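Local atomic coordinates of uncharacterized protein (Trypanosoma congolense, PDB entry 4E40), a protein that probably serves as the trypanosome's cell-surface receptor for the haptoglobin-hemoglobin complex, here represented by its elongated helical-bundle part. Residues 95-100 with 230-235; 55-60 with 99-104. All coordinates share one frame; numbering follows the deposited sequence. Where two conformers were deposited one is given.

Interaction 1: 95-100 with 230-235; sequences HHALEH and LEKAEK
Two alanines, A97 and A233, meet methyl to methyl where helix 82-147 passes helix 192-246, and they illustrate how small residues let helices come close. A97 CB lies 3.9 Å from A233 CB and 3.8 Å from A233 N, so the methyl of A97 rests against the backbone of the other helix as well as against its side chain. The A97 and A233 alpha carbons are 5.3 Å apart, and the short axes approach to 8.1 Å at an angle of 160°, nearly antiparallel. Apolar packing alone joins the two segments, and the area is small, with 136 Å² buried in all.

K232 borders this pair on its exposed flank. With CG anti to the backbone N (chi1 -175°), its chain runs out past A97, and the CB, CG and CD methylenes all come about equally near the A97 methyl, with CB at 4.2 Å from A97 CB. A bend at chi3 then carries the ammonium group onward; K232 NZ ends 6.8 Å from H100 NE2, too far for a direct bond. L98 meets A233 through its backbone, L98 N lying 4.5 Å from A233 CB, while its side chain is turned to V64 of helix 28-73.

Further out, helix 28-73 packs beside both helices: H95 also touches V64, while L230 touches I56. Q229, one residue before 230-235, extends the seam by touching A97 and H100. The result is close antiparallel packing of two long bundle helices through small residues, with a spacing reminiscent of an Alacoil, although the likeness rests on a single alanine pair.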
loop_
_atom_site.group_PDB
_atom_site.type_symbol
_atom_site.label_atom_id
_atom_site.label_comp_id
_atom_site.label_asym_id
_atom_site.label_seq_id
_atom_site.Cartn_x
_atom_site.Cartn_y
_atom_site.Cartn_z
ATOM N N HIS A 95 1.275 27.152 -23.286
ATOM C CA HIS A 95 2.580 26.845 -22.688
ATOM C C HIS A 95 2.540 26.850 -21.182
ATOM O O HIS A 95 3.086 25.975 -20.534
ATOM C CB HIS A 95 3.611 27.872 -23.174
ATOM C CG HIS A 95 4.082 27.695 -24.611
ATOM N ND1 HIS A 95 5.196 26.970 -24.926
ATOM C CD2 HIS A 95 3.572 28.176 -25.785
ATOM C CE1 HIS A 95 5.443 27.087 -26.284
ATOM N NE2 HIS A 95 4.442 27.791 -26.822
ATOM N N HIS A 96 1.868 27.873 -20.633
ATOM C CA HIS A 96 1.832 27.973 -19.171
ATOM C C HIS A 96 1.086 26.823 -18.529
ATOM O O HIS A 96 1.517 26.288 -17.505
ATOM C CB HIS A 96 1.196 29.309 -18.742
ATOM C CG HIS A 96 1.954 30.486 -19.243
ATOM N ND1 HIS A 96 1.404 31.717 -19.332
ATOM C CD2 HIS A 96 3.254 30.597 -19.663
ATOM C CE1 HIS A 96 2.313 32.566 -19.852
ATOM N NE2 HIS A 96 3.448 31.890 -20.023
ATOM N N ALA A 97 0.017 26.376 -19.180
ATOM C CA ALA A 97 -0.790 25.252 -18.657
ATOM C C ALA A 97 0.012 23.953 -18.725
ATOM O O ALA A 97 -0.030 23.113 -17.824
ATOM C CB ALA A 97 -2.129 25.089 -19.409
ATOM N N LEU A 98 0.798 23.805 -19.821
ATOM C CA LEU A 98 1.654 22.647 -19.892
ATOM C C LEU A 98 2.689 22.585 -18.773
ATOM O O LEU A 98 3.007 21.492 -18.332
ATOM C CB LEU A 98 2.363 22.615 -21.319
ATOM C CG LEU A 98 3.263 21.355 -21.484
ATOM C CD1 LEU A 98 2.473 20.052 -21.554
ATOM C CD2 LEU A 98 4.066 21.536 -22.783
ATOM N N GLU A 99 3.238 23.720 -18.307
ATOM C CA GLU A 99 4.118 23.630 -17.129
ATOM C C GLU A 99 3.417 22.985 -15.933
ATOM O O GLU A 99 4.013 22.195 -15.229
ATOM C CB GLU A 99 4.582 25.042 -16.732
ATOM C CG GLU A 99 5.477 25.739 -17.774
ATOM C CD GLU A 99 5.778 27.182 -17.326
ATOM O OE1 GLU A 99 6.387 27.330 -16.284
ATOM O OE2 GLU A 99 5.326 28.101 -18.025
ATOM N N HIS A 100 2.098 23.254 -15.817
ATOM C CA HIS A 100 1.381 22.599 -14.716
ATOM C C HIS A 100 1.034 21.147 -14.990
ATOM O O HIS A 100 1.082 20.347 -14.087
ATOM C CB HIS A 100 0.105 23.383 -14.344
ATOM C CG HIS A 100 0.354 24.811 -14.077
ATOM N ND1 HIS A 100 1.225 25.248 -13.075
ATOM C CD2 HIS A 100 -0.216 25.933 -14.632
ATOM C CE1 HIS A 100 1.216 26.589 -13.063
ATOM N NE2 HIS A 100 0.324 27.027 -14.002
ATOM N N LEU A 230 -4.430 19.967 -18.767
ATOM C CA LEU A 230 -4.472 19.559 -20.160
ATOM C C LEU A 230 -5.628 20.156 -20.939
ATOM O O LEU A 230 -5.441 20.619 -22.072
ATOM C CB LEU A 230 -4.467 18.010 -20.300
ATOM C CG LEU A 230 -4.543 17.561 -21.761
ATOM C CD1 LEU A 230 -3.283 17.972 -22.622
ATOM C CD2 LEU A 230 -4.701 16.017 -21.724
ATOM N N GLU A 231 -6.823 20.121 -20.334
ATOM C CA GLU A 231 -7.978 20.719 -20.959
ATOM C C GLU A 231 -7.722 22.215 -21.279
ATOM O O GLU A 231 -8.088 22.661 -22.352
ATOM C CB GLU A 231 -9.214 20.486 -20.111
ATOM C CG GLU A 231 -10.382 21.162 -20.788
ATOM C CD GLU A 231 -11.720 20.483 -20.711
ATOM O OE1 GLU A 231 -11.805 19.297 -20.344
ATOM O OE2 GLU A 231 -12.706 21.194 -21.021
ATOM N N LYS A 232 -7.142 22.955 -20.324
ATOM C CA LYS A 232 -6.823 24.353 -20.549
ATOM C C LYS A 232 -5.859 24.500 -21.744
ATOM O O LYS A 232 -6.082 25.306 -22.643
ATOM C CB LYS A 232 -6.283 24.975 -19.252
ATOM C CG LYS A 232 -6.077 26.492 -19.482
ATOM C CD LYS A 232 -5.545 27.229 -18.255
ATOM C CE LYS A 232 -6.476 27.153 -17.074
ATOM N NZ LYS A 232 -6.006 28.225 -16.092
ATOM N N ALA A 233 -4.820 23.661 -21.733
ATOM C CA ALA A 233 -3.820 23.750 -22.782
ATOM C C ALA A 233 -4.425 23.436 -24.146
ATOM O O ALA A 233 -4.099 24.118 -25.124
ATOM C CB ALA A 233 -2.664 22.806 -22.492
ATOM N N GLU A 234 -5.287 22.412 -24.201
ATOM C CA GLU A 234 -5.914 22.031 -25.480
ATOM C C GLU A 234 -6.896 23.069 -26.005
ATOM O O GLU A 234 -6.894 23.364 -27.186
ATOM C CB GLU A 234 -6.640 20.691 -25.346
ATOM C CG GLU A 234 -5.703 19.504 -25.214
ATOM C CD GLU A 234 -6.478 18.214 -24.940
ATOM O OE1 GLU A 234 -7.572 18.276 -24.353
ATOM O OE2 GLU A 234 -5.934 17.125 -25.209
ATOM N N LYS A 235 -7.695 23.672 -25.134
ATOM C CA LYS A 235 -8.597 24.740 -25.584
ATOM C C LYS A 235 -7.851 25.969 -26.044
ATOM O O LYS A 235 -8.228 26.561 -27.029
ATOM C CB LYS A 235 -9.584 25.096 -24.456
ATOM C CG LYS A 235 -10.500 23.920 -24.097
ATOM C CD LYS A 235 -11.634 23.735 -25.106
ATOM C CE LYS A 235 -12.172 22.306 -25.043
ATOM N NZ LYS A 235 -13.371 22.196 -25.924
#

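Interaction 2: 55-60 with 99-104; sequences DILAKG and EHVKEE. Unlike the reference sequence in segment 55-60: D55 (reference Glu).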
loop_
_atom_site.group_PDB
_atom_site.type_symbol
_atom_site.label_atom_id
_atom_site.label_comp_id
_atom_site.label_asym_id
_atom_site.label_seq_id
_atom_site.Cartn_x
_atom_site.Cartn_y
_atom_site.Cartn_z
ATOM N N ASP A 55 0.176 9.595 -21.347
ATOM C CA ASP A 55 -0.675 9.964 -22.468
ATOM C C ASP A 55 -1.012 11.439 -22.346
ATOM O O ASP A 55 -0.951 12.167 -23.330
ATOM C CB ASP A 55 -1.985 9.161 -22.479
ATOM C CG ASP A 55 -2.817 9.405 -23.748
ATOM O OD1 ASP A 55 -2.293 9.211 -24.868
ATOM O OD2 ASP A 55 -4.005 9.769 -23.647
ATOM N N ILE A 56 -1.346 11.850 -21.120
ATOM C CA ILE A 56 -1.672 13.275 -20.856
ATOM C C ILE A 56 -0.505 14.177 -21.265
ATOM O O ILE A 56 -0.718 15.201 -21.926
ATOM C CB ILE A 56 -2.029 13.467 -19.357
ATOM C CG1 ILE A 56 -3.433 12.908 -19.187
ATOM C CG2 ILE A 56 -2.008 14.962 -19.003
ATOM C CD1 ILE A 56 -3.771 12.758 -17.719
ATOM N N LEU A 57 0.720 13.749 -20.932
ATOM C CA LEU A 57 1.895 14.556 -21.252
ATOM C C LEU A 57 2.095 14.624 -22.770
ATOM O O LEU A 57 2.415 15.673 -23.283
ATOM C CB LEU A 57 3.147 13.936 -20.607
ATOM C CG LEU A 57 4.303 14.943 -20.648
ATOM C CD1 LEU A 57 4.025 16.389 -20.196
ATOM C CD2 LEU A 57 5.457 14.378 -19.829
ATOM N N ALA A 58 1.933 13.504 -23.441
ATOM C CA ALA A 58 2.102 13.490 -24.917
ATOM C C ALA A 58 1.044 14.391 -25.589
ATOM O O ALA A 58 1.374 15.178 -26.471
ATOM C CB ALA A 58 2.023 12.049 -25.388
ATOM N N LYS A 59 -0.224 14.327 -25.120
ATOM C CA LYS A 59 -1.236 15.233 -25.728
ATOM C C LYS A 59 -0.932 16.696 -25.467
ATOM O O LYS A 59 -1.196 17.550 -26.296
ATOM C CB LYS A 59 -2.638 14.875 -25.172
ATOM C CG LYS A 59 -3.196 13.602 -25.754
ATOM C CD LYS A 59 -4.510 13.256 -25.046
ATOM C CE LYS A 59 -5.306 12.090 -25.658
ATOM N NZ LYS A 59 -4.464 11.290 -26.597
ATOM N N GLY A 60 -0.425 16.991 -24.254
ATOM C CA GLY A 60 -0.029 18.356 -23.913
ATOM C C GLY A 60 1.138 18.883 -24.763
ATOM O O GLY A 60 1.063 20.015 -25.289
ATOM N N GLU A 99 3.238 23.720 -18.307
ATOM C CA GLU A 99 4.118 23.630 -17.129
ATOM C C GLU A 99 3.417 22.985 -15.933
ATOM O O GLU A 99 4.013 22.195 -15.229
ATOM C CB GLU A 99 4.582 25.042 -16.732
ATOM C CG GLU A 99 5.477 25.739 -17.774
ATOM C CD GLU A 99 5.778 27.182 -17.326
ATOM O OE1 GLU A 99 6.387 27.330 -16.284
ATOM O OE2 GLU A 99 5.326 28.101 -18.025
ATOM N N HIS A 100 2.098 23.254 -15.817
ATOM C CA HIS A 100 1.381 22.599 -14.716
ATOM C C HIS A 100 1.034 21.147 -14.990
ATOM O O HIS A 100 1.082 20.347 -14.087
ATOM C CB HIS A 100 0.105 23.383 -14.344
ATOM C CG HIS A 100 0.354 24.811 -14.077
ATOM N ND1 HIS A 100 1.225 25.248 -13.075
ATOM C CD2 HIS A 100 -0.216 25.933 -14.632
ATOM C CE1 HIS A 100 1.216 26.589 -13.063
ATOM N NE2 HIS A 100 0.324 27.027 -14.002
ATOM N N VAL A 101 0.713 20.820 -16.240
ATOM C CA VAL A 101 0.577 19.415 -16.624
ATOM C C VAL A 101 1.816 18.633 -16.190
ATOM O O VAL A 101 1.728 17.572 -15.551
ATOM C CB VAL A 101 0.377 19.230 -18.146
ATOM C CG1 VAL A 101 0.361 17.691 -18.504
ATOM C CG2 VAL A 101 -0.984 19.820 -18.568
ATOM N N LYS A 102 2.987 19.178 -16.514
ATOM C CA LYS A 102 4.237 18.485 -16.206
ATOM C C LYS A 102 4.441 18.356 -14.695
ATOM O O LYS A 102 4.859 17.314 -14.212
ATOM C CB LYS A 102 5.410 19.253 -16.818
ATOM C CG LYS A 102 5.460 19.109 -18.328
ATOM C CD LYS A 102 6.459 20.079 -18.951
ATOM C CE LYS A 102 7.820 19.963 -18.320
ATOM N NZ LYS A 102 8.842 20.453 -19.288
ATOM N N GLU A 103 4.120 19.425 -13.935
ATOM C CA GLU A 103 4.195 19.347 -12.464
ATOM C C GLU A 103 3.306 18.261 -11.901
ATOM O O GLU A 103 3.739 17.421 -11.072
ATOM C CB GLU A 103 3.757 20.710 -11.891
ATOM C CG GLU A 103 4.783 21.810 -12.061
ATOM C CD GLU A 103 4.234 23.240 -11.957
ATOM O OE1 GLU A 103 2.987 23.368 -11.821
ATOM O OE2 GLU A 103 4.987 24.188 -12.084
ATOM N N GLU A 104 2.068 18.185 -12.397
ATOM C CA GLU A 104 1.154 17.119 -11.910
ATOM C C GLU A 104 1.535 15.718 -12.325
ATOM O O GLU A 104 1.409 14.794 -11.515
ATOM C CB GLU A 104 -0.294 17.412 -12.271
ATOM C CG GLU A 104 -0.770 18.775 -11.753
ATOM C CD GLU A 104 -0.791 18.859 -10.231
ATOM O OE1 GLU A 104 -0.839 17.794 -9.570
ATOM O OE2 GLU A 104 -0.787 20.006 -9.732
#
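Helices 55-60 and 99-104 run nearly antiparallel, at 165° between their directions, with the axes of the short segments 10.0 Å apart at closest approach. They belong to the long helices 28-73 and 82-147 of the receptor's helical bundle, and their spacing shows what branched side chains do to such a packing: the nearest alpha carbons, those of L57 and K102, stay 6.8 Å apart.

The buried part of the seam is formed by I56 and V101. I56 CG2 comes to 3.6 Å from V101 CG1, methyl against methyl, and V101 holds that methyl anti to its own backbone N (chi1 175°). L57 leaves its helix alongside the interface, and its CD1 branch then reaches K102 CG at 3.6 Å; the contact of L57 CD1 with V101 CG1 is longer, at 4.2 Å. Beyond its CG, the K102 chain leads off to the exposed side. I56 also lies near K52, which binds heme b in another structure of this protein; no heme is bound here.

On the other long helix, 192-246, Q229 touches V101, while A222 and K225 touch E104. Within 99-104 the H100 ring is tethered to the next turn: H100 ND1 donates to the syn side of E103 OE1 at 2.9 Å in a fairly straight bond, the nitrogen lying 28° out of the carboxylate plane and the oxygen close to the ring plane.

In the fold
Interactions 1 and 2 share helix 82-147, which meets helix 192-246 in the first and helix 28-73 in the second; their centres are 8 Å apart, and their segments overlap at E99 and H100, which touch across neither pair of segments. Both contacts are partly buried, each combining buried apolar residues with a lysine chain at the exposed border, but alanines bring the helices close in interaction 1, whereas branched side chains hold them wider in interaction 2. L230 connects the two contacts: L230 CD1 packs 3.4 Å from G60 N, and its backbone N faces V101 CG2. L98 CD1 also packs on the G60 backbone. Interaction 2 lies nearer the heme-binding lysine.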